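Local coordinates for protein NDP-N-acetyl-D-galactosaminuronic acid dehydrogenase (Methanosarcina mazei Go1, PDB 3G79) that probably catalyses the NAD-dependent oxidation of UDP-N-acetyl-D-mannosamine to UDP-N-acetyl-D-mannosaminouronate, as a member of the UDP-glucose/GDP-mannose dehydrogenase family, at residues A[21-26]-A[104-109]; A[353-358]-A[413-418]; A[147-152]-A[230-235]. All blocks are in the same frame, centred on the assembly; numbering follows the deposited sequence.

Interaction 1 of 3, residues A[21-26]-A[104-109]; sequences IGVLGM and AVTLAI
Leu-24 grips the neighbouring strand through both of its backbone polar atoms: its N donates to Thr-106 O at 2.8 Å, almost straight at hydrogen, and its O accepts from Ala-108 N at 2.9 Å. Two residues earlier, Gly-22 does the same with Ala-104 O and Thr-106 N; the bond from Gly-22 N is more bent, 136° at hydrogen. This alternation, with the strand directions only 18° apart, is the parallel beta ladder of 21-24 on 104-107. Where the strands end, a water donates to both Gly-25 O and Ala-108 O and ties the two loops together.

Side chains pack on both faces of the sheet. On one, Val-23 and Thr-106 run side by side, with Val-23 CG1 3.6 Å from Thr-106 CG2; Ala-34 and Phe-37 of helix 30-39 lie on Val-23, while Thr-106 touches Val-144 of strand 142-145. On the other, Leu-24 CD1 presses on Val-105 CG1 at a tight 3.3 Å; Val-105 can offer that methyl because CG1 stands anti to its backbone N (chi1 -173°). Val-133 of helix 124-136 touches both residues. Past the strand end, Ile-109 CG1 comes to 3.6 Å from Gly-25 CA, and a beta carbon on Gly-25 would clash with it and with Ala-108 O.

Backbone bonds therefore fix the register while largely aliphatic side chains pack on both faces, and the glycine lets the chain turn close against 108-109, consistent with the glycine-rich dinucleotide-binding turn of a Rossmann fold.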
ATOM      1  N   ILE A  21     -35.426   5.042 -19.840  1.00 26.29           N
ATOM      2  CA  ILE A  21     -34.683   4.581 -18.688  1.00 25.97           C
ATOM      3  C   ILE A  21     -35.580   4.697 -17.465  1.00 25.14           C
ATOM      4  O   ILE A  21     -36.413   5.557 -17.403  1.00 26.05           O
ATOM      5  CB  ILE A  21     -33.401   5.453 -18.518  1.00 25.85           C
ATOM      6  CG1 ILE A  21     -32.475   5.213 -19.715  1.00 14.91           C
ATOM      7  CG2 ILE A  21     -32.682   5.168 -17.195  1.00 14.93           C
ATOM      8  CD1 ILE A  21     -31.257   6.130 -19.740  1.00 26.47           C
ATOM      9  N   GLY A  22     -35.397   3.838 -16.487  1.00 24.27           N
ATOM     10  CA  GLY A  22     -36.198   3.921 -15.276  1.00 24.40           C
ATOM     11  C   GLY A  22     -35.236   3.913 -14.120  1.00 23.91           C
ATOM     12  O   GLY A  22     -34.199   3.252 -14.189  1.00 23.41           O
ATOM     13  N   VAL A  23     -35.527   4.700 -13.089  1.00 23.38           N
ATOM     14  CA  VAL A  23     -34.774   4.546 -11.829  1.00 22.81           C
ATOM     15  C   VAL A  23     -35.703   4.207 -10.675  1.00 22.40           C
ATOM     16  O   VAL A  23     -36.764   4.834 -10.517  1.00 22.18           O
ATOM     17  CB  VAL A  23     -33.932   5.767 -11.525  1.00 22.06           C
ATOM     18  CG1 VAL A  23     -33.175   5.569 -10.264  1.00 28.30           C
ATOM     19  CG2 VAL A  23     -32.953   6.009 -12.676  1.00 28.94           C
ATOM     20  N   LEU A  24     -35.342   3.173  -9.930  1.00 22.59           N
ATOM     21  CA  LEU A  24     -36.072   2.803  -8.729  1.00 23.64           C
ATOM     22  C   LEU A  24     -35.257   3.236  -7.535  1.00 24.90           C
ATOM     23  O   LEU A  24     -34.059   2.889  -7.436  1.00 25.17           O
ATOM     24  CB  LEU A  24     -36.268   1.292  -8.639  1.00 23.38           C
ATOM     25  CG  LEU A  24     -37.450   0.592  -9.289  1.00 38.66           C
ATOM     26  CD1 LEU A  24     -37.145   0.306 -10.711  1.00 23.31           C
ATOM     27  CD2 LEU A  24     -37.716  -0.691  -8.557  1.00 23.60           C
ATOM     28  N   GLY A  25     -35.897   3.964  -6.615  1.00 25.03           N
ATOM     29  CA  GLY A  25     -35.187   4.436  -5.415  1.00 25.48           C
ATOM     30  C   GLY A  25     -35.025   5.946  -5.445  1.00 27.23           C
ATOM     31  O   GLY A  25     -33.931   6.486  -5.780  1.00 26.32           O
ATOM     32  N   MET A  26     -36.110   6.643  -5.098  1.00 27.74           N
ATOM     33  CA  MET A  26     -36.053   8.092  -5.100  1.00 28.35           C
ATOM     34  C   MET A  26     -35.374   8.664  -3.824  1.00 31.27           C
ATOM     35  O   MET A  26     -35.982   9.387  -3.037  1.00 30.88           O
ATOM     36  CB  MET A  26     -37.422   8.692  -5.423  1.00 25.73           C
ATOM     37  CG  MET A  26     -37.888   8.425  -6.871  1.00 26.98           C
ATOM     38  SD  MET A  26     -36.758   8.927  -8.228  1.00 22.61           S
ATOM     39  CE  MET A  26     -37.623  10.256  -8.838  1.00 26.60           C
ATOM     40  N   ALA A 104     -34.040   0.435 -20.217  1.00 24.55           N
ATOM     41  CA  ALA A 104     -33.223   0.038 -19.071  1.00 25.29           C
ATOM     42  C   ALA A 104     -33.805   0.513 -17.768  1.00 25.20           C
ATOM     43  O   ALA A 104     -34.443   1.564 -17.718  1.00 26.01           O
ATOM     44  CB  ALA A 104     -31.770   0.538 -19.211  1.00 25.43           C
ATOM     45  N   VAL A 105     -33.580  -0.265 -16.717  1.00 23.89           N
ATOM     46  CA  VAL A 105     -33.986   0.112 -15.384  1.00 22.88           C
ATOM     47  C   VAL A 105     -32.811  -0.064 -14.461  1.00 23.38           C
ATOM     48  O   VAL A 105     -32.136  -1.077 -14.500  1.00 23.00           O
ATOM     49  CB  VAL A 105     -35.111  -0.752 -14.842  1.00 21.98           C
ATOM     50  CG1 VAL A 105     -35.602  -0.207 -13.536  1.00 32.21           C
ATOM     51  CG2 VAL A 105     -36.227  -0.785 -15.813  1.00 34.26           C
ATOM     52  N   THR A 106     -32.655   0.917 -13.585  1.00 24.56           N
ATOM     53  CA  THR A 106     -31.618   0.988 -12.570  1.00 25.93           C
ATOM     54  C   THR A 106     -32.226   0.888 -11.133  1.00 27.21           C
ATOM     55  O   THR A 106     -33.270   1.510 -10.839  1.00 27.98           O
ATOM     56  CB  THR A 106     -30.853   2.289 -12.822  1.00 24.91           C
ATOM     57  OG1 THR A 106     -29.541   1.987 -13.284  1.00 48.05           O
ATOM     58  CG2 THR A 106     -30.819   3.160 -11.625  1.00 46.95           C
ATOM     59  N   LEU A 107     -31.594   0.080 -10.275  1.00 26.23           N
ATOM     60  CA  LEU A 107     -31.936  -0.009  -8.844  1.00 26.29           C
ATOM     61  C   LEU A 107     -30.925   0.695  -8.019  1.00 26.57           C
ATOM     62  O   LEU A 107     -29.821   0.190  -7.804  1.00 26.27           O
ATOM     63  CB  LEU A 107     -31.989  -1.452  -8.338  1.00 26.04           C
ATOM     64  CG  LEU A 107     -33.094  -2.168  -9.098  1.00 45.84           C
ATOM     65  CD1 LEU A 107     -32.469  -3.209 -10.000  1.00 25.45           C
ATOM     66  CD2 LEU A 107     -34.050  -2.751  -8.108  1.00 25.36           C
ATOM     67  N   ALA A 108     -31.351   1.846  -7.524  1.00 27.98           N
ATOM     68  CA  ALA A 108     -30.528   2.777  -6.781  1.00 28.89           C
ATOM     69  C   ALA A 108     -31.146   2.954  -5.413  1.00 29.81           C
ATOM     70  O   ALA A 108     -31.411   4.051  -4.969  1.00 29.65           O
ATOM     71  CB  ALA A 108     -30.464   4.139  -7.553  1.00 28.42           C
ATOM     72  N   ILE A 109     -31.379   1.853  -4.734  1.00 32.58           N
ATOM     73  CA  ILE A 109     -32.197   1.901  -3.553  1.00 34.81           C
ATOM     74  C   ILE A 109     -31.265   1.927  -2.361  1.00 38.48           C
ATOM     75  O   ILE A 109     -30.353   1.083  -2.281  1.00 38.51           O
ATOM     76  CB  ILE A 109     -33.164   0.718  -3.551  1.00 34.27           C
ATOM     77  CG1 ILE A 109     -34.343   1.011  -4.483  1.00 41.12           C
ATOM     78  CG2 ILE A 109     -33.629   0.386  -2.120  1.00 41.35           C
ATOM     79  CD1 ILE A 109     -35.222  -0.172  -4.807  1.00 33.58           C
TER
HETATM   80  O   HOH W   1     -31.685   6.306  -3.777  1.00 38.90           O

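Interaction 2 of 3, residues A[353-358]-A[413-418]; sequences GSKVAM and RNADAI
Lys-355 and the run from Arg-413 to Ala-417 meet at the start of a parallel strand pair, in the region of the predicted UDP-binding domain, where strand 355-359 joins strand 417-420 and the loop that leads into it from helix 408-412. The regular part is short: Val-356 pairs with Ala-417 and Ala-357 with Ile-418, and Ala-357 N donates to Ala-417 O at 2.9 Å with an angle of 172° at hydrogen. Just before it, Lys-355 O receives two donors, both in its carbonyl plane. Asp-416 N is near at 2.6 Å but bent (131°), whereas Ala-417 N is longer and straighter.

The carboxylate of Asp-416 extends this grip one step back. Its OD2 accepts Lys-355 N at 2.7 Å through the anti lone pair, and the same oxygen lies against Ser-354 CA and CB, so the side chain takes the place of a backbone carbonyl where the ladder has not yet begun. The side chain of Lys-355 turns to the loop instead. With CG anti to its backbone N (chi1 163°) and the rest of the chain extended, it runs along Ala-415, CG 3.8 Å from Ala-415 CA, and brings NZ 2.9 Å from Arg-413 O, a carbonyl just past the helix end, where a positive charge is probably welcome. The Arg-413 guanidinium instead meets Glu-409 in a salt bridge.

A methionine in place of Lys-355 would probably leave Arg-413 O without its ammonium donor and the loop after the helix freer to shift.

Around this pairing, strand 388-392 pairs with the other edge of 355-359, Ala-417 and Ile-418 meet strand 445-448, Tyr-378 of helix 375-385 lies on Val-356, and helix 408-412 lies on Ala-357.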
ATOM      1  N   GLY A 353     -10.522   3.760  39.972  1.00 33.02           N
ATOM      2  CA  GLY A 353     -10.741   4.952  40.764  1.00 31.96           C
ATOM      3  C   GLY A 353     -10.250   6.229  40.118  1.00 31.33           C
ATOM      4  O   GLY A 353     -10.475   7.316  40.648  1.00 30.58           O
ATOM      5  N   SER A 354      -9.545   6.095  38.998  1.00 31.58           N
ATOM      6  CA  SER A 354      -9.019   7.248  38.272  1.00 31.76           C
ATOM      7  C   SER A 354     -10.070   7.778  37.308  1.00 31.45           C
ATOM      8  O   SER A 354     -10.861   7.013  36.766  1.00 32.33           O
ATOM      9  CB  SER A 354      -7.767   6.856  37.463  1.00 31.91           C
ATOM     10  OG  SER A 354      -6.936   5.975  38.186  1.00 39.25           O
ATOM     11  N   LYS A 355     -10.061   9.079  37.064  1.00 30.52           N
ATOM     12  CA  LYS A 355     -10.947   9.648  36.047  1.00 29.31           C
ATOM     13  C   LYS A 355     -10.217   9.848  34.700  1.00 27.72           C
ATOM     14  O   LYS A 355      -9.138  10.462  34.681  1.00 26.88           O
ATOM     15  CB  LYS A 355     -11.592  10.955  36.537  1.00 28.60           C
ATOM     16  CG  LYS A 355     -12.184  11.780  35.397  1.00 24.70           C
ATOM     17  CD  LYS A 355     -13.004  12.947  35.922  1.00 29.57           C
ATOM     18  CE  LYS A 355     -13.586  13.757  34.789  1.00 24.70           C
ATOM     19  NZ  LYS A 355     -14.429  14.871  35.321  1.00 30.45           N
ATOM     20  N   VAL A 356     -10.830   9.342  33.610  1.00 26.57           N
ATOM     21  CA  VAL A 356     -10.365   9.500  32.219  1.00 26.03           C
ATOM     22  C   VAL A 356     -11.246  10.465  31.401  1.00 25.44           C
ATOM     23  O   VAL A 356     -12.458  10.314  31.328  1.00 25.35           O
ATOM     24  CB  VAL A 356     -10.330   8.131  31.474  1.00 27.21           C
ATOM     25  CG1 VAL A 356      -9.822   8.275  30.037  1.00 36.57           C
ATOM     26  CG2 VAL A 356      -9.467   7.113  32.215  1.00 35.93           C
ATOM     27  N   ALA A 357     -10.632  11.468  30.792  1.00 25.90           N
ATOM     28  CA  ALA A 357     -11.331  12.362  29.846  1.00 26.28           C
ATOM     29  C   ALA A 357     -10.988  11.922  28.441  1.00 26.83           C
ATOM     30  O   ALA A 357      -9.821  12.030  27.989  1.00 27.02           O
ATOM     31  CB  ALA A 357     -10.947  13.847  30.055  1.00 25.85           C
ATOM     32  N   MET A 358     -12.007  11.363  27.797  1.00 26.25           N
ATOM     33  CA  MET A 358     -12.000  11.031  26.391  1.00 25.13           C
ATOM     34  C   MET A 358     -12.258  12.274  25.553  1.00 28.03           C
ATOM     35  O   MET A 358     -13.379  12.814  25.507  1.00 28.85           O
ATOM     36  CB  MET A 358     -13.067   9.980  26.118  1.00 22.10           C
ATOM     37  CG  MET A 358     -12.747   8.655  26.837  1.00 20.43           C
ATOM     38  SD  MET A 358     -13.550   7.224  26.187  1.00 18.03           S
ATOM     39  CE  MET A 358     -13.465   6.179  27.549  1.00 20.77           C
ATOM     40  N   ARG A 413     -11.963  18.548  33.779  1.00 34.43           N
ATOM     41  CA  ARG A 413     -11.729  18.910  35.177  1.00 35.13           C
ATOM     42  C   ARG A 413     -11.570  17.698  36.088  1.00 34.47           C
ATOM     43  O   ARG A 413     -12.351  16.754  36.024  1.00 34.61           O
ATOM     44  CB  ARG A 413     -12.748  19.937  35.709  1.00 36.00           C
ATOM     45  CG  ARG A 413     -13.959  19.399  36.418  1.00 60.45           C
ATOM     46  CD  ARG A 413     -14.606  20.505  37.216  1.00 36.94           C
ATOM     47  NE  ARG A 413     -16.041  20.270  37.342  1.00 61.11           N
ATOM     48  CZ  ARG A 413     -16.976  20.867  36.602  1.00 38.76           C
ATOM     49  NH1 ARG A 413     -18.259  20.577  36.798  1.00 61.53           N
ATOM     50  NH2 ARG A 413     -16.641  21.767  35.679  1.00 61.36           N
ATOM     51  N   ASN A 414     -10.504  17.723  36.883  1.00 34.21           N
ATOM     52  CA  ASN A 414     -10.188  16.651  37.830  1.00 34.03           C
ATOM     53  C   ASN A 414      -9.751  15.308  37.202  1.00 33.43           C
ATOM     54  O   ASN A 414      -9.618  14.303  37.895  1.00 33.60           O
ATOM     55  CB  ASN A 414     -11.340  16.489  38.835  1.00 34.34           C
ATOM     56  CG  ASN A 414     -11.574  17.758  39.646  1.00 48.81           C
ATOM     57  OD1 ASN A 414     -10.631  18.494  39.929  1.00 35.72           O
ATOM     58  ND2 ASN A 414     -12.824  18.027  40.010  1.00 35.17           N
ATOM     59  N   ALA A 415      -9.496  15.297  35.899  1.00 32.73           N
ATOM     60  CA  ALA A 415      -9.171  14.054  35.211  1.00 32.34           C
ATOM     61  C   ALA A 415      -7.724  13.587  35.416  1.00 32.37           C
ATOM     62  O   ALA A 415      -6.792  14.366  35.326  1.00 32.27           O
ATOM     63  CB  ALA A 415      -9.491  14.171  33.748  1.00 32.07           C
ATOM     64  N   ASP A 416      -7.555  12.300  35.695  1.00 32.93           N
ATOM     65  CA  ASP A 416      -6.220  11.701  35.852  1.00 33.15           C
ATOM     66  C   ASP A 416      -5.521  11.530  34.514  1.00 33.35           C
ATOM     67  O   ASP A 416      -4.341  11.818  34.410  1.00 34.40           O
ATOM     68  CB  ASP A 416      -6.295  10.364  36.607  1.00 32.48           C
ATOM     69  CG  ASP A 416      -6.811  10.540  38.022  1.00 27.77           C
ATOM     70  OD1 ASP A 416      -6.002  10.859  38.912  1.00 32.76           O
ATOM     71  OD2 ASP A 416      -8.027  10.382  38.255  1.00 32.56           O
ATOM     72  N   ALA A 417      -6.259  11.083  33.499  1.00 32.51           N
ATOM     73  CA  ALA A 417      -5.716  10.912  32.157  1.00 32.15           C
ATOM     74  C   ALA A 417      -6.501  11.704  31.131  1.00 31.42           C
ATOM     75  O   ALA A 417      -7.721  11.719  31.181  1.00 32.03           O
ATOM     76  CB  ALA A 417      -5.718   9.457  31.781  1.00 32.58           C
ATOM     77  N   ILE A 418      -5.795  12.380  30.223  1.00 30.01           N
ATOM     78  CA  ILE A 418      -6.416  13.017  29.083  1.00 29.21           C
ATOM     79  C   ILE A 418      -6.014  12.227  27.829  1.00 29.62           C
ATOM     80  O   ILE A 418      -4.814  12.101  27.500  1.00 30.46           O
ATOM     81  CB  ILE A 418      -6.036  14.510  28.959  1.00 29.12           C
ATOM     82  CG1 ILE A 418      -6.553  15.310  30.134  1.00 18.91           C
ATOM     83  CG2 ILE A 418      -6.605  15.129  27.673  1.00 20.74           C
ATOM     84  CD1 ILE A 418      -5.660  16.449  30.486  1.00 27.99           C
TER

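Interaction 3 of 3, residues A[147-152]-A[230-235]; sequences STITPG and AAEVTK
Glu-232 supplies the hydrogen bond that joins loop 147-152 to helix 228-258: Gly-152 N donates to its OE1 at 3.0 Å and nearly straight (177°), arriving from above the carboxylate plane, 50° out of it. The second oxygen, OE2, accepts from Thr-154 N at the start of helix 154-166. Backbone N-H groups thus hold both carboxylate oxygens, which would fix the rotation of the group, and its negative charge is probably stabilised by the beginning of that helix. Gly-152 has backbone angles at which a beta carbon would jam against the carbonyl of Pro-151.

Van der Waals contacts flank this bond. The ethyl arm of Ile-149 crosses the acid chain at a slant, CD1 3.3 Å from Glu-232 OE2 and CG1 3.8 Å from Glu-232 CG. It gets there because CG1 lies between the backbone N and the carbonyl carbon (chi1 51°), turning the arm toward the helix. Hydrocarbon thereby sits beside the carboxylate, while His-178 of strand 175-178 touches both side chains. Pro-151 lies against the root of the Glu-232 side chain, its CA 3.8 Å from Glu-232 CB, and its ring crosses the Val-233 side chain at about a right angle, CG 4.0 Å from Val-233 CG2. At the other end of the loop, Thr-148 CG2 meets Lys-235 CE at 3.7 Å, again nearly perpendicular.

The same helix faces the second subunit, where Val-233 packs on Ile-261 of that chain, and Lys-235 touches Cys-293 of helix 293-305. The arrangement is that of a domain junction in the UDP-glucose/GDP-mannose dehydrogenase family: a loop following a strand of the Rossmann-type NAD-binding domain lies against the long helix that leads into the central domain.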
ATOM      1  N   SER A 147     -27.141  -0.002  -6.247  1.00 29.96           N
ATOM      2  CA  SER A 147     -26.958  -0.081  -4.770  1.00 30.31           C
ATOM      3  C   SER A 147     -25.682  -0.870  -4.413  1.00 32.06           C
ATOM      4  O   SER A 147     -25.306  -1.819  -5.089  1.00 31.72           O
ATOM      5  CB  SER A 147     -28.160  -0.739  -4.077  1.00 29.73           C
ATOM      6  OG  SER A 147     -29.422  -0.211  -4.510  1.00 26.01           O
ATOM      7  N   THR A 148     -25.013  -0.468  -3.337  1.00 33.65           N
ATOM      8  CA  THR A 148     -23.819  -1.161  -2.848  1.00 33.78           C
ATOM      9  C   THR A 148     -24.182  -2.593  -2.423  1.00 32.86           C
ATOM     10  O   THR A 148     -25.009  -2.782  -1.552  1.00 32.24           O
ATOM     11  CB  THR A 148     -23.209  -0.349  -1.670  1.00 34.86           C
ATOM     12  OG1 THR A 148     -22.743   0.926  -2.147  1.00 42.74           O
ATOM     13  CG2 THR A 148     -22.077  -1.123  -0.980  1.00 42.67           C
ATOM     14  N   ILE A 149     -23.604  -3.593  -3.077  1.00 33.21           N
ATOM     15  CA  ILE A 149     -23.932  -4.994  -2.775  1.00 33.06           C
ATOM     16  C   ILE A 149     -22.679  -5.769  -2.422  1.00 33.77           C
ATOM     17  O   ILE A 149     -21.583  -5.222  -2.528  1.00 35.70           O
ATOM     18  CB  ILE A 149     -24.721  -5.682  -3.898  1.00 33.04           C
ATOM     19  CG1 ILE A 149     -24.017  -5.484  -5.253  1.00 34.16           C
ATOM     20  CG2 ILE A 149     -26.192  -5.165  -3.898  1.00 33.64           C
ATOM     21  CD1 ILE A 149     -24.750  -6.110  -6.501  1.00 32.87           C
ATOM     22  N   THR A 150     -22.830  -7.016  -1.981  1.00 32.55           N
ATOM     23  CA  THR A 150     -21.679  -7.836  -1.578  1.00 31.35           C
ATOM     24  C   THR A 150     -21.305  -8.783  -2.667  1.00 30.17           C
ATOM     25  O   THR A 150     -22.176  -9.266  -3.387  1.00 30.90           O
ATOM     26  CB  THR A 150     -21.982  -8.707  -0.345  1.00 30.80           C
ATOM     27  OG1 THR A 150     -23.012  -9.649  -0.676  1.00 34.52           O
ATOM     28  CG2 THR A 150     -22.436  -7.864   0.778  1.00 34.45           C
ATOM     29  N   PRO A 151     -20.015  -9.126  -2.760  1.00 29.05           N
ATOM     30  CA  PRO A 151     -19.698 -10.022  -3.841  1.00 29.63           C
ATOM     31  C   PRO A 151     -20.666 -11.191  -3.930  1.00 30.12           C
ATOM     32  O   PRO A 151     -20.876 -11.869  -2.928  1.00 30.97           O
ATOM     33  CB  PRO A 151     -18.291 -10.509  -3.477  1.00 29.39           C
ATOM     34  CG  PRO A 151     -17.677  -9.279  -2.858  1.00 33.81           C
ATOM     35  CD  PRO A 151     -18.803  -8.656  -2.062  1.00 28.25           C
ATOM     36  N   GLY A 152     -21.204 -11.433  -5.128  1.00 29.54           N
ATOM     37  CA  GLY A 152     -21.974 -12.635  -5.419  1.00 29.76           C
ATOM     38  C   GLY A 152     -23.464 -12.344  -5.509  1.00 31.21           C
ATOM     39  O   GLY A 152     -24.241 -13.190  -5.904  1.00 30.64           O
ATOM     40  N   ALA A 230     -16.633  -8.795 -10.785  1.00 29.09           N
ATOM     41  CA  ALA A 230     -15.411  -7.990 -10.616  1.00 28.45           C
ATOM     42  C   ALA A 230     -15.758  -6.585 -10.105  1.00 27.79           C
ATOM     43  O   ALA A 230     -15.046  -6.011  -9.301  1.00 27.11           O
ATOM     44  CB  ALA A 230     -14.667  -7.918 -11.909  1.00 27.76           C
ATOM     45  N   ALA A 231     -16.897  -6.071 -10.550  1.00 27.84           N
ATOM     46  CA  ALA A 231     -17.396  -4.782 -10.103  1.00 27.44           C
ATOM     47  C   ALA A 231     -17.634  -4.824  -8.633  1.00 26.27           C
ATOM     48  O   ALA A 231     -17.220  -3.946  -7.960  1.00 25.59           O
ATOM     49  CB  ALA A 231     -18.720  -4.370 -10.877  1.00 28.11           C
ATOM     50  N   GLU A 232     -18.311  -5.860  -8.136  1.00 27.11           N
ATOM     51  CA  GLU A 232     -18.637  -5.986  -6.702  1.00 26.13           C
ATOM     52  C   GLU A 232     -17.397  -6.110  -5.830  1.00 26.22           C
ATOM     53  O   GLU A 232     -17.340  -5.551  -4.729  1.00 27.01           O
ATOM     54  CB  GLU A 232     -19.530  -7.208  -6.442  1.00 26.08           C
ATOM     55  CG  GLU A 232     -21.010  -7.095  -6.922  1.00 31.04           C
ATOM     56  CD  GLU A 232     -21.566  -8.469  -7.130  1.00 25.46           C
ATOM     57  OE1 GLU A 232     -20.741  -9.393  -7.238  1.00 31.44           O
ATOM     58  OE2 GLU A 232     -22.772  -8.664  -7.123  1.00 30.09           O
ATOM     59  N   VAL A 233     -16.429  -6.875  -6.313  1.00 25.21           N
ATOM     60  CA  VAL A 233     -15.153  -7.056  -5.653  1.00 25.05           C
ATOM     61  C   VAL A 233     -14.331  -5.778  -5.633  1.00 26.20           C
ATOM     62  O   VAL A 233     -13.629  -5.500  -4.675  1.00 25.06           O
ATOM     63  CB  VAL A 233     -14.398  -8.211  -6.312  1.00 24.45           C
ATOM     64  CG1 VAL A 233     -12.970  -8.256  -5.895  1.00 21.08           C
ATOM     65  CG2 VAL A 233     -15.117  -9.505  -5.947  1.00 22.28           C
ATOM     66  N   THR A 234     -14.479  -4.958  -6.653  1.00 29.26           N
ATOM     67  CA  THR A 234     -13.727  -3.699  -6.699  1.00 31.22           C
ATOM     68  C   THR A 234     -13.946  -2.827  -5.489  1.00 31.68           C
ATOM     69  O   THR A 234     -12.967  -2.381  -4.862  1.00 31.82           O
ATOM     70  CB  THR A 234     -14.047  -2.879  -7.942  1.00 31.63           C
ATOM     71  OG1 THR A 234     -13.568  -3.577  -9.100  1.00 30.47           O
ATOM     72  CG2 THR A 234     -13.393  -1.460  -7.832  1.00 31.20           C
ATOM     73  N   LYS A 235     -15.215  -2.616  -5.145  1.00 31.37           N
ATOM     74  CA  LYS A 235     -15.547  -1.843  -3.960  1.00 32.34           C
ATOM     75  C   LYS A 235     -15.090  -2.473  -2.643  1.00 33.10           C
ATOM     76  O   LYS A 235     -14.679  -1.749  -1.721  1.00 33.93           O
ATOM     77  CB  LYS A 235     -17.044  -1.462  -3.962  1.00 33.36           C
ATOM     78  CG  LYS A 235     -17.816  -1.772  -2.726  1.00 53.14           C
ATOM     79  CD  LYS A 235     -17.596  -0.839  -1.546  1.00 33.82           C
ATOM     80  CE  LYS A 235     -18.417  -1.489  -0.383  1.00 53.34           C
ATOM     81  NZ  LYS A 235     -18.549  -0.775   0.910  1.00 32.60           N
TER
HETATM   82  O   HOH W   2     -19.132  -5.102  -3.162  1.00 27.81           O

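Interactions 1 and 2 are equivalent joints in two separate Rossmann-like sheets, each pairing the sheet's first strand with its fourth in chain order; their centres lie 52 Å apart, on opposite sides of the chain's centre. Interaction 1 is buried and held by backbone bonds and aliphatic packing, whereas interaction 2, buried at its strands, reaches solvent through its loop and adds charged side chains, an aspartate and a lysine, to its backbone bonds. Interaction 3 is partly buried and uses a carboxylate to tie a loop to a helix. It continues from interaction 1: Ser-147 OG lies 2.7 Å from Ile-109 O, a probable hydrogen bond. Interaction 2 touches neither of the others.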